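Local coordinates for CRISPR-associated protein CasA/Cse1 (Thermus thermophilus, PDB 4AN8), which probably serves as the large subunit of the crRNA-guided type I-E Cascade complex and takes part in selecting foreign DNA during CRISPR immunity, at residues F111-D116 with R159-H164; L203-V208 with E323-L328; S302-F307 with E361-P366. One frame throughout, in Å; residues are numbered along the deposited sequence. Where two conformers were deposited one is given.

Interaction 1: residues F111-D116 with R159-H164. With ACT (acetate ion), chain C.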
loop_
_atom_site.group_PDB
_atom_site.type_symbol
_atom_site.label_atom_id
_atom_site.label_comp_id
_atom_site.label_asym_id
_atom_site.label_seq_id
_atom_site.Cartn_x
_atom_site.Cartn_y
_atom_site.Cartn_z
ATOM N N PHE A 111 -22.879 5.619 -7.092
ATOM C CA PHE A 111 -21.844 5.315 -6.113
ATOM C C PHE A 111 -20.520 6.062 -6.387
ATOM O O PHE A 111 -19.934 5.970 -7.487
ATOM C CB PHE A 111 -21.635 3.786 -6.074
ATOM C CG PHE A 111 -20.598 3.349 -5.096
ATOM C CD1 PHE A 111 -20.909 3.206 -3.755
ATOM C CD2 PHE A 111 -19.297 3.115 -5.509
ATOM C CE1 PHE A 111 -19.952 2.824 -2.857
ATOM C CE2 PHE A 111 -18.343 2.730 -4.616
ATOM C CZ PHE A 111 -18.671 2.580 -3.286
ATOM N N LEU A 112 -20.064 6.813 -5.399
ATOM C CA LEU A 112 -18.799 7.566 -5.485
ATOM C C LEU A 112 -18.715 8.531 -6.675
ATOM O O LEU A 112 -17.626 8.848 -7.144
ATOM C CB LEU A 112 -17.601 6.604 -5.506
ATOM C CG LEU A 112 -16.733 6.530 -4.241
ATOM C CD1 LEU A 112 -16.360 7.916 -3.682
ATOM C CD2 LEU A 112 -17.409 5.727 -3.171
ATOM N N GLN A 113 -19.854 9.029 -7.130
ATOM C CA GLN A 113 -19.886 9.846 -8.334
ATOM C C GLN A 113 -20.747 11.101 -8.135
ATOM O O GLN A 113 -21.302 11.304 -7.065
ATOM C CB GLN A 113 -20.387 9.006 -9.513
ATOM C CG GLN A 113 -19.497 7.822 -9.833
ATOM C CD GLN A 113 -20.184 6.827 -10.720
ATOM O OE1 GLN A 113 -20.391 7.082 -11.895
ATOM N NE2 GLN A 113 -20.555 5.683 -10.162
ATOM N N VAL A 114 -20.830 11.943 -9.158
ATOM C CA VAL A 114 -21.567 13.202 -9.070
ATOM C C VAL A 114 -22.651 13.141 -10.129
ATOM O O VAL A 114 -22.349 13.138 -11.329
ATOM C CB VAL A 114 -20.654 14.420 -9.364
ATOM C CG1 VAL A 114 -21.437 15.746 -9.210
ATOM C CG2 VAL A 114 -19.402 14.404 -8.473
ATOM N N ALA A 115 -23.905 13.071 -9.690
ATOM C CA ALA A 115 -25.012 12.767 -10.578
ATOM C C ALA A 115 -25.184 13.806 -11.668
ATOM O O ALA A 115 -25.611 13.472 -12.761
ATOM C CB ALA A 115 -26.307 12.619 -9.786
ATOM N N ASP A 116 -24.849 15.060 -11.379
ATOM C CA ASP A 116 -25.099 16.131 -12.336
ATOM C C ASP A 116 -23.858 16.717 -13.011
ATOM O O ASP A 116 -23.900 17.841 -13.518
ATOM C CB ASP A 116 -25.948 17.253 -11.718
ATOM C CG ASP A 116 -25.335 17.827 -10.459
ATOM O OD1 ASP A 116 -24.148 17.552 -10.190
ATOM O OD2 ASP A 116 -26.038 18.561 -9.736
ATOM N N ARG A 159 -14.061 -0.799 -10.518
ATOM C CA ARG A 159 -12.736 -0.913 -9.919
ATOM C C ARG A 159 -11.813 0.275 -10.228
ATOM O O ARG A 159 -11.086 0.731 -9.363
ATOM C CB ARG A 159 -12.070 -2.250 -10.261
ATOM C CG ARG A 159 -12.872 -3.444 -9.715
ATOM C CD ARG A 159 -12.106 -4.740 -9.792
ATOM N NE ARG A 159 -11.764 -5.115 -11.160
ATOM C CZ ARG A 159 -12.475 -5.950 -11.918
ATOM N NH1 ARG A 159 -13.586 -6.489 -11.451
ATOM N NH2 ARG A 159 -12.074 -6.237 -13.152
ATOM N N ALA A 160 -11.846 0.765 -11.458
ATOM C CA ALA A 160 -11.027 1.897 -11.834
ATOM C C ALA A 160 -11.482 3.148 -11.051
ATOM O O ALA A 160 -10.666 3.940 -10.597
ATOM C CB ALA A 160 -11.140 2.130 -13.318
ATOM N N LEU A 161 -12.792 3.305 -10.883
ATOM C CA LEU A 161 -13.316 4.407 -10.077
ATOM C C LEU A 161 -12.702 4.381 -8.682
ATOM O O LEU A 161 -12.184 5.377 -8.201
ATOM C CB LEU A 161 -14.835 4.323 -9.984
ATOM C CG LEU A 161 -15.529 5.322 -9.047
ATOM C CD1 LEU A 161 -15.179 6.776 -9.404
ATOM C CD2 LEU A 161 -17.058 5.087 -9.041
ATOM N N LEU A 162 -12.764 3.225 -8.040
ATOM C CA LEU A 162 -12.323 3.077 -6.669
ATOM C C LEU A 162 -10.841 3.354 -6.574
ATOM O O LEU A 162 -10.390 4.021 -5.670
ATOM C CB LEU A 162 -12.563 1.659 -6.186
ATOM C CG LEU A 162 -13.800 1.382 -5.364
ATOM C CD1 LEU A 162 -13.624 -0.045 -4.784
ATOM C CD2 LEU A 162 -13.943 2.409 -4.238
ATOM N N VAL A 163 -10.075 2.830 -7.522
ATOM C CA VAL A 163 -8.653 3.069 -7.475
ATOM C C VAL A 163 -8.394 4.574 -7.566
ATOM O O VAL A 163 -7.622 5.125 -6.785
ATOM C CB VAL A 163 -7.909 2.311 -8.599
ATOM C CG1 VAL A 163 -6.487 2.894 -8.783
ATOM C CG2 VAL A 163 -7.900 0.787 -8.293
ATOM N N HIS A 164 -9.043 5.229 -8.522
ATOM C CA HIS A 164 -8.754 6.645 -8.765
ATOM C C HIS A 164 -9.048 7.521 -7.556
ATOM O O HIS A 164 -8.301 8.441 -7.271
ATOM C CB HIS A 164 -9.535 7.152 -9.987
ATOM C CG HIS A 164 -9.128 8.518 -10.448
ATOM N ND1 HIS A 164 -7.876 8.791 -10.962
ATOM C CD2 HIS A 164 -9.814 9.684 -10.499
ATOM C CE1 HIS A 164 -7.804 10.065 -11.292
ATOM N NE2 HIS A 164 -8.968 10.632 -11.017
HETATM C C ACT C . -4.571 6.874 -10.773
HETATM O O ACT C . -5.619 6.173 -10.614
HETATM O OXT ACT C . -4.705 7.941 -11.465
HETATM C CH3 ACT C . -3.241 6.465 -10.161
#

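Interaction 2: residues L203-V208 with E323-L328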
loop_
_atom_site.group_PDB
_atom_site.type_symbol
_atom_site.label_atom_id
_atom_site.label_comp_id
_atom_site.label_asym_id
_atom_site.label_seq_id
_atom_site.Cartn_x
_atom_site.Cartn_y
_atom_site.Cartn_z
ATOM N N LEU A 203 -9.587 -9.644 6.365
ATOM C CA LEU A 203 -10.445 -8.588 6.907
ATOM C C LEU A 203 -10.303 -8.455 8.428
ATOM O O LEU A 203 -10.128 -7.352 8.938
ATOM C CB LEU A 203 -11.917 -8.805 6.517
ATOM C CG LEU A 203 -12.154 -8.653 5.013
ATOM C CD1 LEU A 203 -13.594 -8.905 4.641
ATOM C CD2 LEU A 203 -11.689 -7.267 4.480
ATOM N N LEU A 204 -10.356 -9.565 9.161
ATOM C CA LEU A 204 -10.197 -9.509 10.624
ATOM C C LEU A 204 -8.847 -8.905 11.092
ATOM O O LEU A 204 -8.795 -8.166 12.088
ATOM C CB LEU A 204 -10.386 -10.899 11.244
ATOM C CG LEU A 204 -11.808 -11.481 11.201
ATOM C CD1 LEU A 204 -11.821 -12.967 11.598
ATOM C CD2 LEU A 204 -12.762 -10.668 12.081
ATOM N N LEU A 205 -7.766 -9.243 10.376
ATOM C CA LEU A 205 -6.442 -8.743 10.681
ATOM C C LEU A 205 -6.308 -7.243 10.409
ATOM O O LEU A 205 -5.363 -6.615 10.881
ATOM C CB LEU A 205 -5.380 -9.525 9.904
ATOM C CG LEU A 205 -5.192 -10.989 10.319
ATOM C CD1 LEU A 205 -4.543 -11.802 9.210
ATOM C CD2 LEU A 205 -4.411 -11.083 11.616
ATOM N N ASN A 206 -7.258 -6.669 9.666
ATOM C CA ASN A 206 -7.223 -5.237 9.351
ATOM C C ASN A 206 -8.344 -4.464 10.033
ATOM O O ASN A 206 -8.447 -3.249 9.855
ATOM C CB ASN A 206 -7.286 -5.001 7.834
ATOM C CG ASN A 206 -5.989 -5.362 7.135
ATOM O OD1 ASN A 206 -5.117 -4.515 6.968
ATOM N ND2 ASN A 206 -5.844 -6.636 6.756
ATOM N N LEU A 207 -9.165 -5.171 10.818
ATOM C CA LEU A 207 -10.278 -4.526 11.523
ATOM C C LEU A 207 -9.858 -3.950 12.857
ATOM O O LEU A 207 -10.205 -4.480 13.907
ATOM C CB LEU A 207 -11.452 -5.478 11.745
ATOM C CG LEU A 207 -12.434 -5.674 10.600
ATOM C CD1 LEU A 207 -13.455 -6.724 11.009
ATOM C CD2 LEU A 207 -13.121 -4.372 10.264
ATOM N N VAL A 208 -9.125 -2.843 12.794
ATOM C CA VAL A 208 -8.637 -2.129 13.960
ATOM C C VAL A 208 -9.809 -1.575 14.787
ATOM O O VAL A 208 -10.803 -1.084 14.218
ATOM C CB VAL A 208 -7.698 -0.997 13.491
ATOM C CG1 VAL A 208 -7.149 -0.164 14.688
ATOM C CG2 VAL A 208 -6.554 -1.595 12.626
ATOM N N GLU A 323 -0.115 -3.044 13.936
ATOM C CA GLU A 323 -0.182 -3.153 15.392
ATOM C C GLU A 323 -1.302 -4.103 15.794
ATOM O O GLU A 323 -1.117 -4.963 16.645
ATOM C CB GLU A 323 -0.359 -1.789 16.053
ATOM C CG GLU A 323 -0.212 -1.814 17.566
ATOM C CD GLU A 323 -0.203 -0.414 18.194
ATOM O OE1 GLU A 323 -0.544 0.565 17.494
ATOM O OE2 GLU A 323 0.149 -0.288 19.389
ATOM N N HIS A 324 -2.463 -3.949 15.164
ATOM C CA HIS A 324 -3.642 -4.777 15.471
ATOM C C HIS A 324 -3.420 -6.249 15.081
ATOM O O HIS A 324 -3.691 -7.147 15.872
ATOM C CB HIS A 324 -4.874 -4.197 14.772
ATOM C CG HIS A 324 -6.029 -5.139 14.665
ATOM N ND1 HIS A 324 -6.872 -5.411 15.719
ATOM C CD2 HIS A 324 -6.502 -5.855 13.617
ATOM C CE1 HIS A 324 -7.815 -6.244 15.326
ATOM N NE2 HIS A 324 -7.615 -6.531 14.052
ATOM N N ALA A 325 -2.902 -6.491 13.878
ATOM C CA ALA A 325 -2.630 -7.857 13.438
ATOM C C ALA A 325 -1.632 -8.539 14.386
ATOM O O ALA A 325 -1.838 -9.680 14.807
ATOM C CB ALA A 325 -2.105 -7.876 12.004
ATOM N N GLU A 326 -0.568 -7.826 14.725
ATOM C CA GLU A 326 0.442 -8.355 15.639
ATOM C C GLU A 326 -0.202 -8.787 16.963
ATOM O O GLU A 326 0.001 -9.915 17.419
ATOM C CB GLU A 326 1.541 -7.316 15.872
ATOM C CG GLU A 326 2.897 -7.899 16.231
ATOM C CD GLU A 326 3.171 -7.912 17.730
ATOM O OE1 GLU A 326 2.289 -7.503 18.520
ATOM O OE2 GLU A 326 4.283 -8.324 18.116
ATOM N N ASN A 327 -0.992 -7.905 17.567
ATOM C CA ASN A 327 -1.688 -8.221 18.810
ATOM C C ASN A 327 -2.626 -9.429 18.648
ATOM O O ASN A 327 -2.571 -10.390 19.424
ATOM C CB ASN A 327 -2.441 -6.989 19.309
ATOM C CG ASN A 327 -3.174 -7.233 20.611
ATOM O OD1 ASN A 327 -4.404 -7.144 20.665
ATOM N ND2 ASN A 327 -2.422 -7.535 21.678
ATOM N N LEU A 328 -3.469 -9.392 17.625
ATOM C CA LEU A 328 -4.300 -10.537 17.321
ATOM C C LEU A 328 -3.471 -11.825 17.183
ATOM O O LEU A 328 -3.886 -12.896 17.631
ATOM C CB LEU A 328 -5.104 -10.296 16.041
ATOM C CG LEU A 328 -6.447 -11.015 15.988
ATOM C CD1 LEU A 328 -7.345 -10.525 17.140
ATOM C CD2 LEU A 328 -7.140 -10.800 14.630
#

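Interaction 3: residues S302-F307 with E361-P366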
loop_
_atom_site.group_PDB
_atom_site.type_symbol
_atom_site.label_atom_id
_atom_site.label_comp_id
_atom_site.label_asym_id
_atom_site.label_seq_id
_atom_site.Cartn_x
_atom_site.Cartn_y
_atom_site.Cartn_z
ATOM N N SER A 302 15.007 -0.364 -1.190
ATOM C CA SER A 302 14.225 -1.457 -0.613
ATOM C C SER A 302 13.341 -0.978 0.522
ATOM O O SER A 302 13.798 -0.290 1.425
ATOM C CB SER A 302 15.156 -2.565 -0.092
ATOM O OG SER A 302 15.786 -3.257 -1.158
ATOM N N PHE A 303 12.074 -1.369 0.494
ATOM C CA PHE A 303 11.122 -0.875 1.472
ATOM C C PHE A 303 11.400 -1.299 2.931
ATOM O O PHE A 303 11.208 -0.517 3.863
ATOM C CB PHE A 303 9.698 -1.262 1.079
ATOM C CG PHE A 303 8.669 -0.623 1.936
ATOM C CD1 PHE A 303 8.527 0.753 1.941
ATOM C CD2 PHE A 303 7.883 -1.385 2.791
ATOM C CE1 PHE A 303 7.557 1.366 2.780
ATOM C CE2 PHE A 303 6.935 -0.792 3.622
ATOM C CZ PHE A 303 6.770 0.579 3.622
ATOM N N TRP A 304 11.841 -2.532 3.128
ATOM C CA TRP A 304 12.074 -3.048 4.472
ATOM C C TRP A 304 13.137 -2.228 5.201
ATOM O O TRP A 304 13.271 -2.310 6.427
ATOM C CB TRP A 304 12.436 -4.547 4.455
ATOM C CG TRP A 304 13.557 -4.900 3.509
ATOM C CD1 TRP A 304 13.434 -5.303 2.216
ATOM C CD2 TRP A 304 14.965 -4.851 3.781
ATOM N NE1 TRP A 304 14.672 -5.523 1.659
ATOM C CE2 TRP A 304 15.632 -5.262 2.605
ATOM C CE3 TRP A 304 15.722 -4.526 4.906
ATOM C CZ2 TRP A 304 17.037 -5.332 2.517
ATOM C CZ3 TRP A 304 17.125 -4.613 4.823
ATOM C CH2 TRP A 304 17.758 -5.003 3.632
ATOM N N ARG A 305 13.883 -1.432 4.444
ATOM C CA ARG A 305 14.904 -0.575 5.033
ATOM C C ARG A 305 14.323 0.474 5.965
ATOM O O ARG A 305 15.033 1.034 6.786
ATOM C CB ARG A 305 15.704 0.120 3.947
ATOM C CG ARG A 305 16.705 -0.783 3.304
ATOM C CD ARG A 305 17.947 0.014 3.075
ATOM N NE ARG A 305 18.177 0.210 1.674
ATOM C CZ ARG A 305 19.050 1.070 1.173
ATOM N NH1 ARG A 305 19.778 1.854 1.961
ATOM N NH2 ARG A 305 19.166 1.143 -0.138
ATOM N N ASP A 306 13.033 0.745 5.831
ATOM C CA ASP A 306 12.363 1.679 6.727
ATOM C C ASP A 306 11.683 0.994 7.915
ATOM O O ASP A 306 11.035 1.673 8.711
ATOM C CB ASP A 306 11.328 2.515 5.956
ATOM C CG ASP A 306 11.967 3.445 4.952
ATOM O OD1 ASP A 306 12.917 4.153 5.314
ATOM O OD2 ASP A 306 11.545 3.453 3.780
ATOM N N PHE A 307 11.793 -0.328 8.031
ATOM C CA PHE A 307 11.035 -1.044 9.063
ATOM C C PHE A 307 11.413 -0.724 10.530
ATOM O O PHE A 307 10.586 -0.920 11.424
ATOM C CB PHE A 307 11.048 -2.568 8.865
ATOM C CG PHE A 307 10.108 -3.075 7.788
ATOM C CD1 PHE A 307 9.281 -2.207 7.078
ATOM C CD2 PHE A 307 10.056 -4.438 7.492
ATOM C CE1 PHE A 307 8.437 -2.692 6.104
ATOM C CE2 PHE A 307 9.219 -4.930 6.532
ATOM C CZ PHE A 307 8.396 -4.069 5.838
ATOM N N GLU A 361 4.404 -5.765 -2.160
ATOM C CA GLU A 361 5.446 -6.504 -1.455
ATOM C C GLU A 361 4.889 -7.434 -0.380
ATOM O O GLU A 361 3.911 -7.120 0.273
ATOM C CB GLU A 361 6.510 -5.566 -0.905
ATOM C CG GLU A 361 7.673 -5.478 -1.842
ATOM C CD GLU A 361 8.373 -4.158 -1.785
ATOM O OE1 GLU A 361 8.650 -3.678 -0.656
ATOM O OE2 GLU A 361 8.642 -3.605 -2.879
ATOM N N VAL A 362 5.507 -8.596 -0.227
ATOM C CA VAL A 362 5.032 -9.575 0.720
ATOM C C VAL A 362 6.143 -9.879 1.732
ATOM O O VAL A 362 7.303 -10.100 1.359
ATOM C CB VAL A 362 4.574 -10.860 0.002
ATOM C CG1 VAL A 362 3.926 -11.820 0.985
ATOM C CG2 VAL A 362 3.601 -10.520 -1.108
ATOM N N TYR A 363 5.796 -9.863 3.014
ATOM C CA TYR A 363 6.769 -10.155 4.066
ATOM C C TYR A 363 6.134 -11.105 5.054
ATOM O O TYR A 363 4.913 -11.138 5.183
ATOM C CB TYR A 363 7.190 -8.887 4.803
ATOM C CG TYR A 363 7.867 -7.884 3.921
ATOM C CD1 TYR A 363 9.210 -8.016 3.607
ATOM C CD2 TYR A 363 7.161 -6.822 3.374
ATOM C CE1 TYR A 363 9.836 -7.126 2.782
ATOM C CE2 TYR A 363 7.781 -5.909 2.540
ATOM C CZ TYR A 363 9.121 -6.065 2.243
ATOM O OH TYR A 363 9.767 -5.169 1.425
ATOM N N PRO A 364 6.958 -11.895 5.752
ATOM C CA PRO A 364 6.375 -12.605 6.890
ATOM C C PRO A 364 5.898 -11.582 7.907
ATOM O O PRO A 364 6.306 -10.415 7.852
ATOM C CB PRO A 364 7.542 -13.440 7.443
ATOM C CG PRO A 364 8.765 -12.939 6.772
ATOM C CD PRO A 364 8.354 -12.279 5.488
ATOM N N LEU A 365 5.009 -12.002 8.795
ATOM C CA LEU A 365 4.579 -11.172 9.907
ATOM C C LEU A 365 4.909 -11.931 11.186
ATOM O O LEU A 365 4.103 -12.717 11.685
ATOM C CB LEU A 365 3.082 -10.883 9.822
ATOM C CG LEU A 365 2.664 -9.587 10.491
ATOM C CD1 LEU A 365 1.301 -9.143 10.008
ATOM C CD2 LEU A 365 2.674 -9.756 12.006
ATOM N N PRO A 366 6.114 -11.713 11.707
ATOM C CA PRO A 366 6.692 -12.479 12.826
ATOM C C PRO A 366 5.853 -12.322 14.090
ATOM O O PRO A 366 5.414 -11.219 14.368
ATOM C CB PRO A 366 8.065 -11.831 13.019
ATOM C CG PRO A 366 8.328 -11.070 11.707
ATOM C CD PRO A 366 6.982 -10.611 11.258
#

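Interaction 1: residues F111-D116 with R159-H164
Leu-112 lies opposite Leu-161, with their CA atoms 7.8 Å apart, where the irregular chain 111-116 passes helix 154-167. Leu-161 carries most of the contact. Its CG stands anti to the backbone N (chi1 174°), and the CD2 branch ends among three residues of the loop. Leu-161 CD2 is 3.4 Å from the backbone O of Phe-111. The same Leu-161 CD2 is 3.9 Å from Leu-112 CB and 3.7 Å from Gln-113 NE2. The CG of Gln-113 is equally near, and the glutamine chain runs obliquely across the leucine.

The loop bends at Leu-112, whose backbone is in the left-handed helical region. The Gln-113 amide folds back to Phe-111 there. Gln-113 NE2 gives a 2.8 Å hydrogen bond to Phe-111 O, which lies in the plane of the glutamine amide. The same NE2 also bonds to Leu-104 O, while OE1 receives the backbone N of Leu-254. The buried amide is thus held at both ends, and its rotation is fixed against the methyl of Leu-161.

This is loop-on-helix packing in the alpha/beta part of the Cse1 fold. The loop 111-116 lies between helix 88-98 and strand 123-124. Val-252 of strand 250-256 also touches Leu-161, and helix 50-67 packs on Leu-162.

Phe-111 makes a lighter apolar contact. Leu-162 CD2 comes to the edge of the ring, 4.4 Å from Phe-111 CE2. One ring face is taken by CD2 of its neighbour Leu-112, offset toward the rim.

Three residues after Leu-161, His-164 uses both ring nitrogens. NE2 is hydrogen-bonded to Tyr-266 OH. His-164 ND1 makes two weak hydrogen bonds to an acetate, probably from the crystallisation liquor, at 3.3 Å to OXT and 3.5 Å to O.

Interaction 2: residues L203-V208 with E323-L328
His-324 of helix 320-333 reaches across to the C-terminal part of helix 199-206 and the turn that follows it. That turn is an inverse gamma turn centred on Leu-207. The contact is helix packing built round one buried imidazole.

The polar part is a single hydrogen bond. NE2 of His-324 donates to Leu-204 O at 2.8 Å, with an N-H...O angle of 162°. The bond lies in the carbonyl plane and in the ring plane. Leu-204 O also receives a weak bond from Leu-207 N. CG of the histidine is anti to the backbone N (chi1 163°), which sends the ring outward from its own helix to this carbonyl.

The turn covers one face of the imidazole. Val-208 CA makes a CH-pi contact there, 4.1 Å from the centroid of the His-324 ring. Leu-207 O lies over the same face, nearer the rim. At the ring edge, His-324 CD2 is 3.1 Å from Leu-205 O.

Apolar contacts complete the interface. Val-208 CG2 lies alongside CB of His-324. Val-77 of helix 74-83 touches both Leu-204 and Leu-328, so a third helix joins the packing. CD2 of Leu-205 fits between two residues of helix 320-333, 4.0 Å from Ala-325 CB and 4.1 Å from Leu-328 CD2.

Interaction 3: residues S302-F307 with E361-P366
Phe-307 and Tyr-363 meet as a T-shaped pair. The edge of the phenylalanine points at the face of the tyrosine, with centroids 5.1 Å apart and planes at 72°. CZ of Phe-307 does the touching, 3.8 Å from CE2 of Tyr-363 and offset toward the rim. One face of the Phe-307 ring is filled from within its own segment, by CA of Trp-304 over the centre.

Trp-304 crosses Tyr-363 at about a right angle. Trp-304 CB lies 4.0 Å from Tyr-363 CE1. Tyr-363 OH comes in the plane of the indole, at its edge, 3.8 Å from Trp-304 CD1. CG of Trp-304 sits between the backbone N and the carbonyl carbon (chi1 51°). The ring is thereby carried back over Ser-302, whose CB lies on one face. The indole NE1 is not part of this meeting; it is hydrogen-bonded to Asp-438 OD1.

The tyrosine hydroxyl has a partner on its own strand. Tyr-363 OH donates to Glu-361 OE1 at 2.8 Å and meets the carboxylate from above its plane. The two side chains, two residues apart, therefore lie on the same side of the strand. Glu-361 OE1 also approaches Phe-303 CB, at 3.2 Å, and the carboxylate plane is turned 56° from the phenylalanine ring. The other oxygen, OE2, forms a salt bridge with Arg-359, so the carboxylate is held at both oxygens.

Helix 429-446 extends the cluster: Phe-441 stacks on Trp-304, and the ring of Phe-445 meets Phe-307. The whole is an aromatic core in which the 3-10 turn 303-306 lies between an outer strand of the three-stranded antiparallel sheet and the C-terminal helical bundle of the Cse1 fold.

Interaction 1 closes along the chain before the others open. Interactions 2 and 3 cross along the chain: their segments alternate, with 302-307 coming between 203-208 and 323-328. Their centres are about 17 Å apart, and they touch where Ala-325 CB meets Leu-365 CD1 at 4.1 Å. Helix 320-333 therefore packs on helix 199-206 and on the chain following strand 354-364. Interaction 1 is separate, its centre about 28 Å from that of interaction 2 and 32 Å from that of interaction 3. Helix 50-67 links it to interaction 2, touching Leu-162 and Leu-207. Together the three contacts run from the alpha/beta part of the protein to its C-terminal helices.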